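Local coordinates for protein polycyclic ketone monooxygenase (Myceliophthora thermophila, PDB 5MQ6) that uses FAD and NADPH to insert one oxygen atom beside the carbonyl of ketones, notably bulky polycyclic ones, giving esters or lactones, at residues A248-Y252 and D253-G257; V316-T320 and K321-K325; A382-L385 and G386-K390; I552-V555 and I556-A559. All coordinates share one frame; numbering follows the deposited sequence.

Contact 1: residues A248-Y252 and D253-G257; sequences ARWNY and DVTGG
Asn251 caps the amino end of the short helix 252-255, which follows strand 244-246, an outermost strand of the five-stranded parallel sheet in the nucleotide-binding fold. The capping bonds come first. With CG anti to the backbone N (chi1 -167°), the amide turns its oxygen to the first helical turn, and Asn251 OD1 accepts from Asp253 N at 2.9 Å and from Val254 N at 3.2 Å. The first donor lies tilted 16° from the amide plane, while the second stands well above it. Asparagine suits the place because its short side chain can take up amides that have no earlier turn to bond to. At the far end Gly256 N gives a weak bond to Tyr252 O, and Gly256 leaves the helix with positive phi, a conformation easy for a residue without CB. Tyr252 OH bonds to Arg126 O.

Van der Waals contacts come next. Val254 CG2 rests against the cap amide, 3.4 Å from Asn251 ND2. The Tyr252 ring lies beside the backbone of Gly257, Tyr252 CD1 being 3.5 Å from Gly257 C. Trp250, edge-to-face with Phe245, crosses Thr255 at about a right angle, and Thr255 CG2 sits at the indole edge, 3.4 Å from Trp250 NE1.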
loop_
_atom_site.group_PDB
_atom_site.type_symbol
_atom_site.label_atom_id
_atom_site.label_comp_id
_atom_site.label_asym_id
_atom_site.label_seq_id
_atom_site.Cartn_x
_atom_site.Cartn_y
_atom_site.Cartn_z
ATOM N N ALA A 248 9.964 9.312 -0.954
ATOM C CA ALA A 248 9.552 8.728 0.349
ATOM C C ALA A 248 10.531 9.136 1.487
ATOM O O ALA A 248 10.240 8.962 2.663
ATOM C CB ALA A 248 9.439 7.232 0.222
ATOM N N ARG A 249 11.692 9.686 1.117
ATOM C CA ARG A 249 12.582 10.316 2.125
ATOM C C ARG A 249 13.022 11.740 1.658
ATOM O O ARG A 249 14.247 11.988 1.381
ATOM C CB ARG A 249 13.766 9.381 2.403
ATOM C CG ARG A 249 13.398 7.924 2.672
ATOM C CD ARG A 249 12.918 7.683 4.129
ATOM N NE ARG A 249 12.659 6.223 4.390
ATOM C CZ ARG A 249 11.544 5.560 4.111
ATOM N NH1 ARG A 249 10.541 6.148 3.527
ATOM N NH2 ARG A 249 11.428 4.251 4.413
ATOM N N TRP A 250 12.035 12.661 1.599
ATOM C CA TRP A 250 12.263 13.964 0.975
ATOM C C TRP A 250 13.323 14.818 1.699
ATOM O O TRP A 250 13.267 14.989 2.900
ATOM C CB TRP A 250 11.031 14.758 0.948
ATOM C CG TRP A 250 11.106 15.987 0.025
ATOM C CD1 TRP A 250 11.342 17.265 0.399
ATOM C CD2 TRP A 250 10.887 16.016 -1.399
ATOM N NE1 TRP A 250 11.287 18.087 -0.675
ATOM C CE2 TRP A 250 11.028 17.356 -1.800
ATOM C CE3 TRP A 250 10.585 15.029 -2.360
ATOM C CZ2 TRP A 250 10.868 17.759 -3.135
ATOM C CZ3 TRP A 250 10.398 15.398 -3.663
ATOM C CH2 TRP A 250 10.555 16.763 -4.061
ATOM N N ASN A 251 14.190 15.440 0.918
ATOM C CA ASN A 251 15.300 16.286 1.440
ATOM C C ASN A 251 15.019 17.766 1.245
ATOM O O ASN A 251 15.377 18.381 0.215
ATOM C CB ASN A 251 16.601 15.907 0.805
ATOM C CG ASN A 251 17.789 16.515 1.517
ATOM O OD1 ASN A 251 17.678 17.533 2.236
ATOM N ND2 ASN A 251 18.925 15.886 1.343
ATOM N N TYR A 252 14.395 18.323 2.276
ATOM C CA TYR A 252 14.064 19.703 2.333
ATOM C C TYR A 252 15.254 20.652 2.467
ATOM O O TYR A 252 15.088 21.887 2.244
ATOM C CB TYR A 252 13.023 19.956 3.400
ATOM C CG TYR A 252 11.585 19.609 2.945
ATOM C CD1 TYR A 252 10.964 20.346 1.944
ATOM C CD2 TYR A 252 10.871 18.559 3.516
ATOM C CE1 TYR A 252 9.682 20.066 1.530
ATOM C CE2 TYR A 252 9.570 18.269 3.121
ATOM C CZ TYR A 252 9.000 19.020 2.108
ATOM O OH TYR A 252 7.762 18.774 1.685
ATOM N N ASP A 253 16.431 20.108 2.802
ATOM C CA ASP A 253 17.634 20.937 2.925
ATOM C C ASP A 253 18.069 21.242 1.515
ATOM O O ASP A 253 18.494 22.322 1.268
ATOM C CB ASP A 253 18.787 20.279 3.728
ATOM C CG ASP A 253 18.493 20.188 5.260
ATOM O OD1 ASP A 253 17.740 21.010 5.889
ATOM O OD2 ASP A 253 19.032 19.248 5.876
ATOM N N VAL A 254 17.895 20.304 0.599
ATOM C CA VAL A 254 18.237 20.497 -0.820
ATOM C C VAL A 254 17.226 21.401 -1.527
ATOM O O VAL A 254 17.549 22.209 -2.378
ATOM C CB VAL A 254 18.312 19.150 -1.517
ATOM C CG1 VAL A 254 18.451 19.311 -3.025
ATOM C CG2 VAL A 254 19.482 18.350 -0.962
ATOM N N THR A 255 15.995 21.267 -1.122
ATOM C CA THR A 255 14.878 21.706 -1.882
ATOM C C THR A 255 14.455 23.115 -1.405
ATOM O O THR A 255 13.930 23.973 -2.191
ATOM C CB THR A 255 13.806 20.601 -1.642
ATOM O OG1 THR A 255 13.754 19.723 -2.781
ATOM C CG2 THR A 255 12.598 21.130 -1.321
ATOM N N GLY A 256 14.683 23.366 -0.120
ATOM C CA GLY A 256 14.013 24.454 0.589
ATOM C C GLY A 256 12.612 24.010 0.904
ATOM O O GLY A 256 12.151 22.973 0.430
ATOM N N GLY A 257 11.891 24.829 1.633
ATOM C CA GLY A 257 10.564 24.475 2.099
ATOM C C GLY A 257 10.636 23.531 3.295
ATOM O O GLY A 257 11.688 23.328 3.897
#

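Contact 2: residues V316-T320 and K321-K325; sequences VEWKT and KIARK
Trp318 reaches forward along its helix to meet Ile322 and Ala323, the residues four and five places on. Its CB starts out away from them, but CG is anti to the backbone N (chi1 -177°), which swings the indole back over the next turn. Along the six-membered ring, Trp318 CE3 comes first, 3.7 Å from Ile322 CG2, and CZ3 beyond it is closer to the same methyl, at 3.4 Å. Toward the pyrrole end, on the same side of the ring plane, NE1, CE2 and CZ2 of Trp318 meet Ala323 CB, CE2 and CZ2 both at 3.8 Å. That methyl lies above the ring plane, offset toward the rim, and a small residue suits a place so near the indole. Ile149 and Pro150 also touch the tryptophan, while Trp328 of helix 328-340 packs on Ile322 and Ala323.

Trp318 and Ile322 lie toward the end of helix 315-322, where the backbone widens into a pi-type turn at 318-320. Ala323 N, five residues on, bonds to Trp318 O at 2.9 Å, nearly along the C=O axis, whereas Ile322 N gives the same oxygen only a weak bond. Ala323 then centres an inverse gamma turn that takes the chain out of the helix.

The solvent side is polar. The methylenes of Glu317 and Lys321 cross obliquely, and their charged ends, Glu317 OE2 and Lys321 NZ, stay 4.7 Å apart; the carboxylate of Glu317 has its salt bridge with Arg311. Arg324 turns back on the helix end, NH1 donating to Lys321 O at 3.0 Å, and NH2 forms a salt bridge with Glu349.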
loop_
_atom_site.group_PDB
_atom_site.type_symbol
_atom_site.label_atom_id
_atom_site.label_comp_id
_atom_site.label_asym_id
_atom_site.label_seq_id
_atom_site.Cartn_x
_atom_site.Cartn_y
_atom_site.Cartn_z
ATOM N N VAL A 316 -22.316 22.477 6.318
ATOM C CA VAL A 316 -23.715 22.025 6.140
ATOM C C VAL A 316 -23.752 20.644 5.476
ATOM O O VAL A 316 -24.575 19.771 5.815
ATOM C CB VAL A 316 -24.693 23.077 5.466
ATOM C CG1 VAL A 316 -24.024 24.439 5.133
ATOM C CG2 VAL A 316 -25.464 22.481 4.276
ATOM N N GLU A 317 -22.877 20.464 4.513
ATOM C CA GLU A 317 -22.770 19.180 3.847
ATOM C C GLU A 317 -22.307 18.098 4.891
ATOM O O GLU A 317 -22.947 17.001 5.067
ATOM C CB GLU A 317 -21.812 19.316 2.669
ATOM C CG GLU A 317 -22.033 18.339 1.549
ATOM C CD GLU A 317 -20.713 17.857 0.991
ATOM O OE1 GLU A 317 -19.660 18.492 1.318
ATOM O OE2 GLU A 317 -20.726 16.831 0.249
ATOM N N TRP A 318 -21.251 18.439 5.622
ATOM C CA TRP A 318 -20.829 17.630 6.788
ATOM C C TRP A 318 -21.955 16.994 7.653
ATOM O O TRP A 318 -22.038 15.805 7.806
ATOM C CB TRP A 318 -19.877 18.461 7.672
ATOM C CG TRP A 318 -19.396 17.626 8.799
ATOM C CD1 TRP A 318 -19.804 17.665 10.089
ATOM C CD2 TRP A 318 -18.477 16.538 8.688
ATOM N NE1 TRP A 318 -19.204 16.657 10.798
ATOM C CE2 TRP A 318 -18.368 15.964 9.961
ATOM C CE3 TRP A 318 -17.756 15.985 7.622
ATOM C CZ2 TRP A 318 -17.536 14.893 10.207
ATOM C CZ3 TRP A 318 -16.910 14.936 7.873
ATOM C CH2 TRP A 318 -16.804 14.400 9.143
ATOM N N LYS A 319 -22.855 17.778 8.203
ATOM C CA LYS A 319 -23.828 17.234 9.178
ATOM C C LYS A 319 -25.007 16.593 8.481
ATOM O O LYS A 319 -25.715 15.750 9.054
ATOM C CB LYS A 319 -24.327 18.293 10.205
ATOM C CG LYS A 319 -23.886 19.736 9.980
ATOM C CD LYS A 319 -23.754 20.598 11.247
ATOM C CE LYS A 319 -22.837 21.813 10.978
ATOM N NZ LYS A 319 -22.735 22.859 12.038
ATOM N N THR A 320 -25.200 16.984 7.230
ATOM C CA THR A 320 -26.310 16.554 6.412
ATOM C C THR A 320 -26.005 15.311 5.616
ATOM O O THR A 320 -26.840 14.396 5.518
ATOM C CB THR A 320 -26.601 17.701 5.440
ATOM O OG1 THR A 320 -27.048 18.775 6.235
ATOM C CG2 THR A 320 -27.673 17.429 4.504
ATOM N N LYS A 321 -24.839 15.324 4.982
ATOM C CA LYS A 321 -24.512 14.372 3.915
ATOM C C LYS A 321 -23.296 13.471 4.163
ATOM O O LYS A 321 -23.035 12.565 3.351
ATOM C CB LYS A 321 -24.305 15.182 2.633
ATOM C CG LYS A 321 -25.626 15.635 1.987
ATOM C CD LYS A 321 -25.481 16.976 1.260
ATOM C CE LYS A 321 -24.568 16.915 0.036
ATOM N NZ LYS A 321 -25.130 16.101 -1.090
ATOM N N ILE A 322 -22.543 13.735 5.223
ATOM C CA ILE A 322 -21.330 12.961 5.524
ATOM C C ILE A 322 -21.527 12.272 6.857
ATOM O O ILE A 322 -21.825 11.081 6.901
ATOM C CB ILE A 322 -20.081 13.833 5.471
ATOM C CG1 ILE A 322 -19.984 14.475 4.054
ATOM C CG2 ILE A 322 -18.866 12.987 5.819
ATOM C CD1 ILE A 322 -18.988 15.608 3.916
ATOM N N ALA A 323 -21.448 13.002 7.944
ATOM C CA ALA A 323 -21.632 12.386 9.231
ATOM C C ALA A 323 -23.140 12.182 9.488
ATOM O O ALA A 323 -23.686 12.718 10.404
ATOM C CB ALA A 323 -20.961 13.217 10.342
ATOM N N ARG A 324 -23.782 11.314 8.739
ATOM C CA ARG A 324 -25.216 11.327 8.653
ATOM C C ARG A 324 -25.836 10.620 9.817
ATOM O O ARG A 324 -26.987 10.834 10.067
ATOM C CB ARG A 324 -25.711 10.615 7.398
ATOM C CG ARG A 324 -25.127 11.180 6.135
ATOM C CD ARG A 324 -24.510 10.093 5.248
ATOM N NE ARG A 324 -25.533 9.494 4.442
ATOM C CZ ARG A 324 -25.876 9.871 3.208
ATOM N NH1 ARG A 324 -25.251 10.785 2.525
ATOM N NH2 ARG A 324 -26.875 9.259 2.637
ATOM N N LYS A 325 -25.111 9.746 10.478
ATOM C CA LYS A 325 -25.705 8.951 11.562
ATOM C C LYS A 325 -24.669 8.041 12.213
ATOM O O LYS A 325 -23.557 8.020 11.725
ATOM C CB LYS A 325 -26.879 8.142 11.043
ATOM C CG LYS A 325 -26.604 6.707 10.674
ATOM C CD LYS A 325 -25.748 6.583 9.458
ATOM C CE LYS A 325 -25.892 5.170 8.934
ATOM N NZ LYS A 325 -27.251 4.896 8.387
#

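Contact 3: residues A382-L385 and G386-K390; sequences AEHL and GRLYK
Leu388 lays a methyl over one face of the His384 imidazole. Its CD1 stands 3.8 Å from the ring centroid, 25° off the normal, a CH-pi contact in which the methyl is displaced toward the rim on the NE2 and CE1 side. Histidine fits here because it offers a flat face to leucine and polar edges to other partners. At one edge, in the ring plane, a water lies 2.6 Å from His384 ND1, and Arg387 NE donates to that same water at 3.1 Å, likewise in the plane of its guanidinium. The water thus bridges two side chains three residues apart.

What positions the imidazole is partly its torsion: CG anti to the backbone N (chi1 171°) brings the ring forward beside the next turn. Beyond it, His384 NE2 is hydrogen-bonded to Trp589 O, and the Trp589 ring meets the imidazole, so both ring nitrogens are engaged and the rotation of the ring is probably fixed. An alanine in place of His384 would leave the water without its bond to ND1 and is likely to open a gap beside Leu388 CD1 and Trp589. On the Leu385 flank, Tyr389 CD1 lies 3.1 Å from Leu385 O, and the phenol packs edge-to-face with Trp423.

Backbone bonds such as Tyr389 N to Leu385 O, at 2.9 Å, repeat the i to i+4 pattern of a regular alpha-helix, here the long helix 378-406, with one flank packed against the rest of the protein and charged residues on another.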
loop_
_atom_site.group_PDB
_atom_site.type_symbol
_atom_site.label_atom_id
_atom_site.label_comp_id
_atom_site.label_asym_id
_atom_site.label_seq_id
_atom_site.Cartn_x
_atom_site.Cartn_y
_atom_site.Cartn_z
ATOM N N ALA A 382 -12.185 -16.161 -21.638
ATOM C CA ALA A 382 -12.218 -15.216 -22.761
ATOM C C ALA A 382 -13.451 -14.313 -22.698
ATOM O O ALA A 382 -13.381 -13.141 -22.991
ATOM C CB ALA A 382 -12.193 -15.960 -24.107
ATOM N N GLU A 383 -14.571 -14.888 -22.297
ATOM C CA GLU A 383 -15.794 -14.181 -22.175
ATOM C C GLU A 383 -15.685 -13.148 -21.022
ATOM O O GLU A 383 -16.190 -12.068 -21.121
ATOM C CB GLU A 383 -16.841 -15.215 -21.885
ATOM C CG GLU A 383 -18.258 -14.773 -21.973
ATOM C CD GLU A 383 -19.245 -15.843 -21.443
ATOM O OE1 GLU A 383 -20.443 -15.515 -21.311
ATOM O OE2 GLU A 383 -18.864 -17.002 -21.142
ATOM N N HIS A 384 -15.049 -13.545 -19.923
ATOM C CA HIS A 384 -14.812 -12.685 -18.742
ATOM C C HIS A 384 -13.913 -11.539 -19.165
ATOM O O HIS A 384 -14.218 -10.388 -18.868
ATOM C CB HIS A 384 -14.125 -13.528 -17.627
ATOM C CG HIS A 384 -13.624 -12.738 -16.423
ATOM N ND1 HIS A 384 -14.466 -12.070 -15.571
ATOM C CD2 HIS A 384 -12.383 -12.606 -15.896
ATOM C CE1 HIS A 384 -13.762 -11.510 -14.598
ATOM N NE2 HIS A 384 -12.494 -11.848 -14.750
ATOM N N LEU A 385 -12.825 -11.835 -19.857
ATOM C CA LEU A 385 -11.994 -10.779 -20.300
ATOM C C LEU A 385 -12.695 -9.848 -21.313
ATOM O O LEU A 385 -12.508 -8.627 -21.256
ATOM C CB LEU A 385 -10.704 -11.270 -20.901
ATOM C CG LEU A 385 -9.732 -12.052 -20.040
ATOM C CD1 LEU A 385 -8.528 -12.341 -20.903
ATOM C CD2 LEU A 385 -9.271 -11.317 -18.813
ATOM N N GLY A 386 -13.474 -10.410 -22.224
ATOM C CA GLY A 386 -14.177 -9.592 -23.161
ATOM C C GLY A 386 -15.087 -8.642 -22.467
ATOM O O GLY A 386 -15.074 -7.449 -22.785
ATOM N N ARG A 387 -15.826 -9.157 -21.475
ATOM C CA ARG A 387 -16.749 -8.346 -20.678
ATOM C C ARG A 387 -16.024 -7.147 -19.989
ATOM O O ARG A 387 -16.451 -5.967 -20.074
ATOM C CB ARG A 387 -17.566 -9.179 -19.660
ATOM C CG ARG A 387 -18.679 -8.356 -18.963
ATOM C CD ARG A 387 -19.372 -9.093 -17.815
ATOM N NE ARG A 387 -18.476 -9.375 -16.678
ATOM C CZ ARG A 387 -17.970 -8.462 -15.854
ATOM N NH1 ARG A 387 -18.253 -7.170 -16.020
ATOM N NH2 ARG A 387 -17.165 -8.821 -14.846
ATOM N N LEU A 388 -14.919 -7.440 -19.330
ATOM C CA LEU A 388 -14.158 -6.422 -18.599
ATOM C C LEU A 388 -13.549 -5.396 -19.540
ATOM O O LEU A 388 -13.617 -4.215 -19.258
ATOM C CB LEU A 388 -13.056 -7.038 -17.764
ATOM C CG LEU A 388 -13.560 -7.858 -16.586
ATOM C CD1 LEU A 388 -12.374 -8.572 -16.033
ATOM C CD2 LEU A 388 -14.174 -6.965 -15.517
ATOM N N TYR A 389 -12.955 -5.839 -20.642
ATOM C CA TYR A 389 -12.443 -4.901 -21.662
ATOM C C TYR A 389 -13.540 -3.930 -22.209
ATOM O O TYR A 389 -13.303 -2.698 -22.368
ATOM C CB TYR A 389 -11.723 -5.672 -22.787
ATOM C CG TYR A 389 -10.288 -5.948 -22.432
ATOM C CD1 TYR A 389 -9.928 -7.043 -21.678
ATOM C CD2 TYR A 389 -9.289 -5.109 -22.837
ATOM C CE1 TYR A 389 -8.599 -7.281 -21.318
ATOM C CE2 TYR A 389 -7.975 -5.327 -22.472
ATOM C CZ TYR A 389 -7.642 -6.426 -21.721
ATOM O OH TYR A 389 -6.325 -6.643 -21.357
ATOM N N LYS A 390 -14.725 -4.472 -22.461
ATOM C CA LYS A 390 -15.862 -3.659 -22.895
ATOM C C LYS A 390 -16.318 -2.756 -21.798
ATOM O O LYS A 390 -16.617 -1.623 -22.065
ATOM C CB LYS A 390 -17.072 -4.482 -23.332
ATOM C CG LYS A 390 -16.935 -5.255 -24.645
ATOM C CD LYS A 390 -18.333 -5.560 -25.256
ATOM C CE LYS A 390 -18.684 -7.050 -25.405
ATOM N NZ LYS A 390 -18.507 -7.546 -26.801
HETATM O O HOH W 1 -17.104 -11.984 -15.731
#

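Contact 4: residues I552-V555 and I556-A559; sequences IVQV and IKTA
Ile552 and Ile556 stand one turn apart on helix 541-562, an alpha-helix that packs beside helix 88-99, which carries Gly89 of the FAD site and goes with what is probably a Rossmann-type GxGxxG motif. This is the tight flank. The two side chains run side by side, Ile552 CG2 touching Ile556 CD1 at 3.9 Å, and both rest on Phe528 of strand 527-529. Val553 faces Leu97 of helix 88-99. Branched isoleucine and valine fill these buried positions, while the small Ala559 fits close against Ala567 and Val569 of strand 567-571.

The other flank is looser and more polar. Gln554 and Lys557 lie alongside each other, with Lys557 CD 3.8 Å from Gln554 OE1, a contact of the lysine's methylene chain; its NZ reaches on to a long, weak ion pair with Asp561. Between the flanks, with OG1 anti to its own carbonyl carbon (chi1 -57°), the Thr558 hydroxyl points back along the helix to Gln554 O. A valine there would probably leave Gln554 O with the backbone amide alone, since the hydroxyl bond would be lost. As it stands, that oxygen takes two bonds from opposite faces of its carbonyl plane, Thr558 N and Thr558 OG1 each lying 2.9 Å from Gln554 O.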
loop_
_atom_site.group_PDB
_atom_site.type_symbol
_atom_site.label_atom_id
_atom_site.label_comp_id
_atom_site.label_asym_id
_atom_site.label_seq_id
_atom_site.Cartn_x
_atom_site.Cartn_y
_atom_site.Cartn_z
ATOM N N ILE A 552 -9.626 -9.767 13.331
ATOM C CA ILE A 552 -8.543 -10.313 14.136
ATOM C C ILE A 552 -8.869 -10.095 15.639
ATOM O O ILE A 552 -8.787 -11.020 16.465
ATOM C CB ILE A 552 -7.193 -9.694 13.718
ATOM C CG1 ILE A 552 -6.828 -10.235 12.321
ATOM C CG2 ILE A 552 -6.105 -10.058 14.735
ATOM C CD1 ILE A 552 -5.679 -9.553 11.605
ATOM N N VAL A 553 -9.231 -8.866 15.998
ATOM C CA VAL A 553 -9.437 -8.497 17.431
ATOM C C VAL A 553 -10.664 -9.229 17.969
ATOM O O VAL A 553 -10.686 -9.728 19.151
ATOM C CB VAL A 553 -9.496 -6.952 17.646
ATOM C CG1 VAL A 553 -9.953 -6.647 19.050
ATOM C CG2 VAL A 553 -8.096 -6.346 17.404
ATOM N N GLN A 554 -11.689 -9.383 17.110
ATOM C CA GLN A 554 -12.857 -10.116 17.548
ATOM C C GLN A 554 -12.619 -11.645 17.737
ATOM O O GLN A 554 -13.158 -12.240 18.667
ATOM C CB GLN A 554 -14.059 -9.835 16.640
ATOM C CG GLN A 554 -14.529 -8.408 16.771
ATOM C CD GLN A 554 -15.046 -8.085 18.176
ATOM O OE1 GLN A 554 -15.799 -8.859 18.738
ATOM N NE2 GLN A 554 -14.633 -6.999 18.734
ATOM N N VAL A 555 -11.805 -12.264 16.871
ATOM C CA VAL A 555 -11.441 -13.658 17.035
ATOM C C VAL A 555 -10.661 -13.855 18.333
ATOM O O VAL A 555 -10.877 -14.832 19.113
ATOM C CB VAL A 555 -10.606 -14.106 15.841
ATOM C CG1 VAL A 555 -9.827 -15.393 16.122
ATOM C CG2 VAL A 555 -11.530 -14.290 14.628
ATOM N N ILE A 556 -9.701 -12.939 18.547
ATOM C CA ILE A 556 -8.935 -12.993 19.783
ATOM C C ILE A 556 -9.846 -12.787 21.036
ATOM O O ILE A 556 -9.692 -13.471 22.087
ATOM C CB ILE A 556 -7.798 -11.914 19.763
ATOM C CG1 ILE A 556 -6.712 -12.370 18.745
ATOM C CG2 ILE A 556 -7.214 -11.706 21.181
ATOM C CD1 ILE A 556 -5.731 -11.222 18.422
ATOM N N LYS A 557 -10.737 -11.799 20.954
ATOM C CA LYS A 557 -11.730 -11.568 22.024
ATOM C C LYS A 557 -12.540 -12.822 22.369
ATOM O O LYS A 557 -12.671 -13.213 23.577
ATOM C CB LYS A 557 -12.607 -10.384 21.688
ATOM C CG LYS A 557 -13.523 -9.989 22.827
ATOM C CD LYS A 557 -14.471 -8.935 22.279
ATOM C CE LYS A 557 -15.185 -8.219 23.378
ATOM N NZ LYS A 557 -15.892 -9.238 24.165
ATOM N N THR A 558 -13.006 -13.482 21.329
ATOM C CA THR A 558 -13.731 -14.713 21.469
ATOM C C THR A 558 -12.919 -15.774 22.165
ATOM O O THR A 558 -13.381 -16.394 23.080
ATOM C CB THR A 558 -14.220 -15.250 20.124
ATOM O OG1 THR A 558 -15.021 -14.248 19.522
ATOM C CG2 THR A 558 -15.088 -16.489 20.251
ATOM N N ALA A 559 -11.730 -16.004 21.686
ATOM C CA ALA A 559 -10.851 -17.034 22.217
ATOM C C ALA A 559 -10.524 -16.717 23.659
ATOM O O ALA A 559 -10.659 -17.614 24.523
ATOM C CB ALA A 559 -9.562 -17.158 21.350
#

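All four contacts are local, each spanning two adjoining segments, and they follow one another in series without nesting or crossing. Contact 1 comes first and makes the turn after strand 244-246, an edge of the five-stranded parallel sheet on the NADPH side. Contact 2 lies at the end region of helix 315-322, on the surface, and leads toward helix 328-340. Contact 3 lies within the long helix 378-406, about 45 Å from contact 1 between centres and across the middle of the chain from it. Contact 4, on helix 541-562, returns to the FAD-binding part beside helix 88-99. No two contacts touch; the closest pair, 2 and 4, still leaves about 19 Å between nearest atoms.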